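Local coordinates for beta-galacturonidase (Eisenbergiella tayi, PDB 6NCW), which hydrolyses beta-galacturonides as a glycoside hydrolase family 2 enzyme, and may also have beta-glucuronidase activity, at residues D99-D104 against R175-G180; S153-T158 against V186-G191. All blocks are in the same frame, centred on the assembly; numbering follows the deposited sequence.

Interaction 1 of 2, residues D99-D104 against R175-G180; sequences DVVLKD and RNLSSG
Lys103 and Val101, alternate residues on strand 98-105, outermost in this chain of the four-stranded sheet of the N-terminal domain, meet Leu177 and Arg175 at the end of strand 165-176 in the following immunoglobulin-like domain. Val101 can be followed outward. Its CB lies 3.9 Å from Arg175 NH2. CG1, anti to the backbone N (chi1 175°), continues to Leu177 CD2 at 3.8 Å, methyl against methyl, while CG2 sits over one face of the Arg175 guanidinium, 4.0 Å from Arg175 NH1. Arginine and valine come from opposite directions, the arginine chain extended from CG to NE. The end of the Lys103 chain crosses Leu177 at a slant, CE 3.5 Å from Leu177 O and 4.0 Å from Leu177 CB, and its ammonium goes on to a salt bridge with Glu205. Tyr151 touches Val101, Arg175 and Leu177, joining both segments. At the strand end, Asn176 OD1 accepts from Ser178 N at 2.9 Å in an Asx turn, and Ser178 OG accepts from Gly180 N in an ST turn. Across the domain boundary the contact is therefore mostly van der Waals, with methyls and one lysine methylene packed against a guanidinium face and a carbonyl, while the lysine charge is paired to one side.

Interaction 2 of 2, residues S153-T158 against V186-G191; sequences SWIHFT and VEVEIG
Phe157 and Ile190 make the closer of two apolar contacts between strands 150-162 and 182-190, which belong to different sheets of the immunoglobulin-like beta-sandwich. Ile190 CD1 alone does the touching: it lies 3.4 Å from Phe157 CE1, tight for two carbons, with CD1 and CZ of the ring somewhat farther off, so one methyl meets the ring obliquely, nearest CE1. The two side chains cross at about a right angle. Phe157 has CG anti to the backbone N (chi1 175°), which carries the ring across the interior toward the other sheet; Ile190 has CG1 anti to the carbonyl carbon (chi1 -56°), and CD1 extends from there to the ring.

The second apolar pair is looser: Ile155 CD1 stops 4.4 Å from Val188 CG1. Around both pairs the core is shared with Phe253, edge-to-face with Phe157, and with Ile233, which touches Ile155 and Ile190.

Away from the core, Trp154, His156 and Thr158 point to the other side of strand 150-162. The His156 ring lies with one face on Trp154, whose CE3 is 3.3 Å above the plane and over the ring centre; its stacked partner is Tyr365, whose OH bonds to Thr158 OG1, and His156 NE2 bonds to Thr362 O. Asn366, also from the TIM-barrel region, holds the strand's backbone, its ND2 giving to Ile155 O and its OD1 accepting from Phe157 N.

Alternate residues thus serve two chemistries: the side chains of Ile155 and Phe157 join the two sheets through dispersion and the burial of apolar surface, whereas His156 and Thr158, together with the backbone of Ile155 and Phe157, reach the TIM barrel through stacking and polar bonds.

From the N terminus, the chain first lays down strand 98-105 at the edge of one sheet of the N-terminal domain, and interaction 1 returns to it from the end of strand 165-176, closing a loop of 70 residues. Within that loop strand 150-162 begins the next sandwich, and interaction 2 closes from it to strand 182-190 over a shorter loop of 27 residues. The segments alternate along the chain, so the two loops cross. The centres of interactions 1 and 2 are about 21 Å apart, and the two do not touch. Strands 150-162 and 165-176 are sheet neighbours: interaction 1 ties their sheet to the N-terminal domain, interaction 2 to the opposing sheet of the same sandwich.

Interaction 1 of 2, residues D99-D104 against R175-G180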
loop_
_atom_site.group_PDB
_atom_site.type_symbol
_atom_site.label_atom_id
_atom_site.label_comp_id
_atom_site.label_asym_id
_atom_site.label_seq_id
_atom_site.Cartn_x
_atom_site.Cartn_y
_atom_site.Cartn_z
ATOM N N ASP A 99 33.349 -27.812 10.713
ATOM C CA ASP A 99 34.308 -28.179 9.676
ATOM C C ASP A 99 34.361 -29.692 9.481
ATOM O O ASP A 99 33.952 -30.475 10.343
ATOM C CB ASP A 99 35.724 -27.614 9.961
ATOM C CG ASP A 99 36.420 -28.262 11.176
ATOM O OD1 ASP A 99 35.970 -29.304 11.694
ATOM O OD2 ASP A 99 37.448 -27.706 11.617
ATOM N N VAL A 100 34.867 -30.083 8.313
ATOM C CA VAL A 100 35.169 -31.467 7.971
ATOM C C VAL A 100 36.644 -31.529 7.623
ATOM O O VAL A 100 37.129 -30.716 6.826
ATOM C CB VAL A 100 34.320 -31.968 6.791
ATOM C CG1 VAL A 100 34.708 -33.390 6.419
ATOM C CG2 VAL A 100 32.841 -31.879 7.131
ATOM N N VAL A 101 37.357 -32.475 8.228
ATOM C CA VAL A 101 38.782 -32.670 7.986
ATOM C C VAL A 101 38.982 -34.035 7.339
ATOM O O VAL A 101 38.462 -35.042 7.826
ATOM C CB VAL A 101 39.594 -32.548 9.284
ATOM C CG1 VAL A 101 41.057 -32.868 9.011
ATOM C CG2 VAL A 101 39.440 -31.136 9.858
ATOM N N LEU A 102 39.725 -34.060 6.235
ATOM C CA LEU A 102 39.909 -35.266 5.440
ATOM C C LEU A 102 41.391 -35.527 5.250
ATOM O O LEU A 102 42.124 -34.650 4.783
ATOM C CB LEU A 102 39.233 -35.149 4.078
ATOM C CG LEU A 102 37.720 -35.291 4.138
ATOM C CD1 LEU A 102 37.143 -35.236 2.742
ATOM C CD2 LEU A 102 37.364 -36.589 4.844
ATOM N N LYS A 103 41.818 -36.740 5.581
ATOM C CA LYS A 103 43.231 -37.079 5.564
ATOM C C LYS A 103 43.612 -37.679 4.220
ATOM O O LYS A 103 42.932 -38.578 3.717
ATOM C CB LYS A 103 43.562 -38.040 6.706
ATOM C CG LYS A 103 43.640 -37.344 8.059
ATOM C CD LYS A 103 43.653 -38.337 9.214
ATOM C CE LYS A 103 44.066 -37.656 10.509
ATOM N NZ LYS A 103 44.102 -38.596 11.662
ATOM N N ASP A 104 44.659 -37.113 3.620
ATOM C CA ASP A 104 45.397 -37.693 2.499
ATOM C C ASP A 104 44.464 -38.191 1.390
ATOM O O ASP A 104 44.356 -39.386 1.108
ATOM C CB ASP A 104 46.314 -38.801 3.025
ATOM C CG ASP A 104 47.284 -39.308 1.977
ATOM O OD1 ASP A 104 47.137 -40.476 1.561
ATOM O OD2 ASP A 104 48.178 -38.536 1.565
ATOM N N ARG A 175 46.253 -28.937 16.257
ATOM C CA ARG A 175 45.814 -30.294 15.970
ATOM C C ARG A 175 46.853 -30.958 15.077
ATOM O O ARG A 175 47.202 -30.428 14.013
ATOM C CB ARG A 175 44.439 -30.302 15.304
ATOM C CG ARG A 175 43.890 -31.683 14.978
ATOM C CD ARG A 175 42.415 -31.551 14.670
ATOM N NE ARG A 175 41.839 -32.709 13.996
ATOM C CZ ARG A 175 40.570 -32.761 13.583
ATOM N NH1 ARG A 175 39.759 -31.722 13.787
ATOM N NH2 ARG A 175 40.105 -33.844 12.973
ATOM N N ASN A 176 47.355 -32.102 15.521
ATOM C CA ASN A 176 48.301 -32.905 14.760
ATOM C C ASN A 176 47.513 -33.970 14.012
ATOM O O ASN A 176 46.761 -34.732 14.626
ATOM C CB ASN A 176 49.338 -33.536 15.692
ATOM C CG ASN A 176 50.262 -34.510 14.975
ATOM O OD1 ASN A 176 50.548 -34.369 13.784
ATOM N ND2 ASN A 176 50.721 -35.514 15.701
ATOM N N LEU A 177 47.644 -33.993 12.690
ATOM C CA LEU A 177 46.994 -35.020 11.883
ATOM C C LEU A 177 47.915 -36.200 11.579
ATOM O O LEU A 177 47.463 -37.181 10.977
ATOM C CB LEU A 177 46.480 -34.415 10.566
ATOM C CG LEU A 177 45.535 -33.208 10.685
ATOM C CD1 LEU A 177 45.516 -32.450 9.383
ATOM C CD2 LEU A 177 44.123 -33.639 11.071
ATOM N N SER A 178 49.186 -36.115 11.974
ATOM C CA SER A 178 50.143 -37.201 11.790
ATOM C C SER A 178 50.007 -38.240 12.897
ATOM O O SER A 178 49.733 -37.911 14.056
ATOM C CB SER A 178 51.570 -36.663 11.780
ATOM O OG SER A 178 52.496 -37.735 11.708
ATOM N N SER A 179 50.211 -39.511 12.531
ATOM C CA SER A 179 50.140 -40.586 13.519
ATOM C C SER A 179 51.302 -40.547 14.507
ATOM O O SER A 179 51.201 -41.146 15.583
ATOM C CB SER A 179 50.088 -41.950 12.824
ATOM O OG SER A 179 51.180 -42.129 11.939
ATOM N N GLY A 180 52.386 -39.840 14.185
ATOM C CA GLY A 180 53.529 -39.745 15.064
ATOM C C GLY A 180 53.582 -38.458 15.872
ATOM O O GLY A 180 52.917 -37.471 15.559
#

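Interaction 2 of 2, residues S153-T158 against V186-G191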
loop_
_atom_site.group_PDB
_atom_site.type_symbol
_atom_site.label_atom_id
_atom_site.label_comp_id
_atom_site.label_asym_id
_atom_site.label_seq_id
_atom_site.Cartn_x
_atom_site.Cartn_y
_atom_site.Cartn_z
ATOM N N SER A 153 44.055 -24.735 15.014
ATOM C CA SER A 153 42.602 -24.857 15.052
ATOM C C SER A 153 41.914 -23.555 15.492
ATOM O O SER A 153 40.877 -23.186 14.933
ATOM C CB SER A 153 42.226 -26.018 15.968
ATOM O OG SER A 153 40.871 -25.934 16.357
ATOM N N TRP A 154 42.464 -22.849 16.478
ATOM C CA TRP A 154 41.969 -21.533 16.886
ATOM C C TRP A 154 43.013 -20.864 17.775
ATOM O O TRP A 154 43.937 -21.515 18.271
ATOM C CB TRP A 154 40.615 -21.612 17.621
ATOM C CG TRP A 154 40.513 -22.604 18.794
ATOM C CD1 TRP A 154 39.941 -23.842 18.762
ATOM C CD2 TRP A 154 40.976 -22.417 20.150
ATOM N NE1 TRP A 154 40.029 -24.444 19.992
ATOM C CE2 TRP A 154 40.650 -23.587 20.866
ATOM C CE3 TRP A 154 41.647 -21.381 20.820
ATOM C CZ2 TRP A 154 40.961 -23.752 22.223
ATOM C CZ3 TRP A 154 41.951 -21.544 22.174
ATOM C CH2 TRP A 154 41.612 -22.725 22.857
ATOM N N ILE A 155 42.864 -19.547 17.940
ATOM C CA ILE A 155 43.619 -18.742 18.895
ATOM C C ILE A 155 42.636 -17.827 19.639
ATOM O O ILE A 155 41.763 -17.217 19.014
ATOM C CB ILE A 155 44.722 -17.925 18.188
ATOM C CG1 ILE A 155 45.429 -16.986 19.166
ATOM C CG2 ILE A 155 44.155 -17.145 17.009
ATOM C CD1 ILE A 155 46.721 -16.415 18.608
ATOM N N HIS A 156 42.758 -17.761 20.969
ATOM C CA HIS A 156 41.936 -16.912 21.825
ATOM C C HIS A 156 42.828 -15.941 22.577
ATOM O O HIS A 156 43.714 -16.362 23.328
ATOM C CB HIS A 156 41.129 -17.731 22.835
ATOM C CG HIS A 156 40.079 -18.587 22.212
ATOM N ND1 HIS A 156 39.366 -19.529 22.927
ATOM C CD2 HIS A 156 39.608 -18.640 20.945
ATOM C CE1 HIS A 156 38.509 -20.131 22.124
ATOM N NE2 HIS A 156 38.634 -19.610 20.916
ATOM N N PHE A 157 42.571 -14.652 22.404
ATOM C CA PHE A 157 43.307 -13.600 23.085
ATOM C C PHE A 157 42.392 -12.938 24.100
ATOM O O PHE A 157 41.230 -12.653 23.800
ATOM C CB PHE A 157 43.815 -12.551 22.091
ATOM C CG PHE A 157 44.485 -11.383 22.746
ATOM C CD1 PHE A 157 45.808 -11.481 23.177
ATOM C CD2 PHE A 157 43.790 -10.198 22.955
ATOM C CE1 PHE A 157 46.424 -10.412 23.800
ATOM C CE2 PHE A 157 44.400 -9.118 23.568
ATOM C CZ PHE A 157 45.722 -9.224 23.990
ATOM N N THR A 158 42.925 -12.683 25.291
ATOM C CA THR A 158 42.191 -12.059 26.384
ATOM C C THR A 158 42.937 -10.819 26.854
ATOM O O THR A 158 44.078 -10.942 27.332
ATOM C CB THR A 158 42.020 -13.027 27.562
ATOM O OG1 THR A 158 41.618 -14.316 27.080
ATOM C CG2 THR A 158 40.989 -12.486 28.562
ATOM N N VAL A 186 55.106 -22.072 18.185
ATOM C CA VAL A 186 54.151 -21.119 17.638
ATOM C C VAL A 186 54.614 -19.719 18.012
ATOM O O VAL A 186 54.834 -19.426 19.193
ATOM C CB VAL A 186 52.722 -21.389 18.138
ATOM C CG1 VAL A 186 51.812 -20.229 17.771
ATOM C CG2 VAL A 186 52.207 -22.661 17.521
ATOM N N GLU A 187 54.772 -18.862 17.002
ATOM C CA GLU A 187 55.167 -17.475 17.195
ATOM C C GLU A 187 53.950 -16.561 17.047
ATOM O O GLU A 187 53.238 -16.624 16.040
ATOM C CB GLU A 187 56.254 -17.075 16.194
ATOM C CG GLU A 187 56.671 -15.618 16.338
ATOM C CD GLU A 187 57.864 -15.234 15.478
ATOM O OE1 GLU A 187 58.466 -14.166 15.746
ATOM O OE2 GLU A 187 58.191 -15.995 14.536
ATOM N N VAL A 188 53.742 -15.685 18.030
ATOM C CA VAL A 188 52.516 -14.895 18.151
ATOM C C VAL A 188 52.885 -13.419 18.132
ATOM O O VAL A 188 53.678 -12.959 18.968
ATOM C CB VAL A 188 51.734 -15.235 19.432
ATOM C CG1 VAL A 188 50.511 -14.328 19.562
ATOM C CG2 VAL A 188 51.322 -16.684 19.452
ATOM N N GLU A 189 52.309 -12.679 17.189
ATOM C CA GLU A 189 52.471 -11.235 17.110
ATOM C C GLU A 189 51.108 -10.558 17.128
ATOM O O GLU A 189 50.142 -11.072 16.550
ATOM C CB GLU A 189 53.241 -10.837 15.854
ATOM C CG GLU A 189 54.605 -11.523 15.753
ATOM C CD GLU A 189 55.588 -10.795 14.844
ATOM O OE1 GLU A 189 56.818 -11.005 15.010
ATOM O OE2 GLU A 189 55.134 -10.016 13.971
ATOM N N ILE A 190 51.034 -9.409 17.794
ATOM C CA ILE A 190 49.813 -8.612 17.863
ATOM C C ILE A 190 50.128 -7.249 17.267
ATOM O O ILE A 190 50.887 -6.468 17.852
ATOM C CB ILE A 190 49.281 -8.481 19.297
ATOM C CG1 ILE A 190 49.056 -9.859 19.906
ATOM C CG2 ILE A 190 47.992 -7.670 19.310
ATOM C CD1 ILE A 190 48.655 -9.810 21.344
ATOM N N GLY A 191 49.546 -6.961 16.109
ATOM C CA GLY A 191 49.803 -5.705 15.431
ATOM C C GLY A 191 51.268 -5.471 15.129
ATOM O O GLY A 191 51.754 -4.342 15.266
#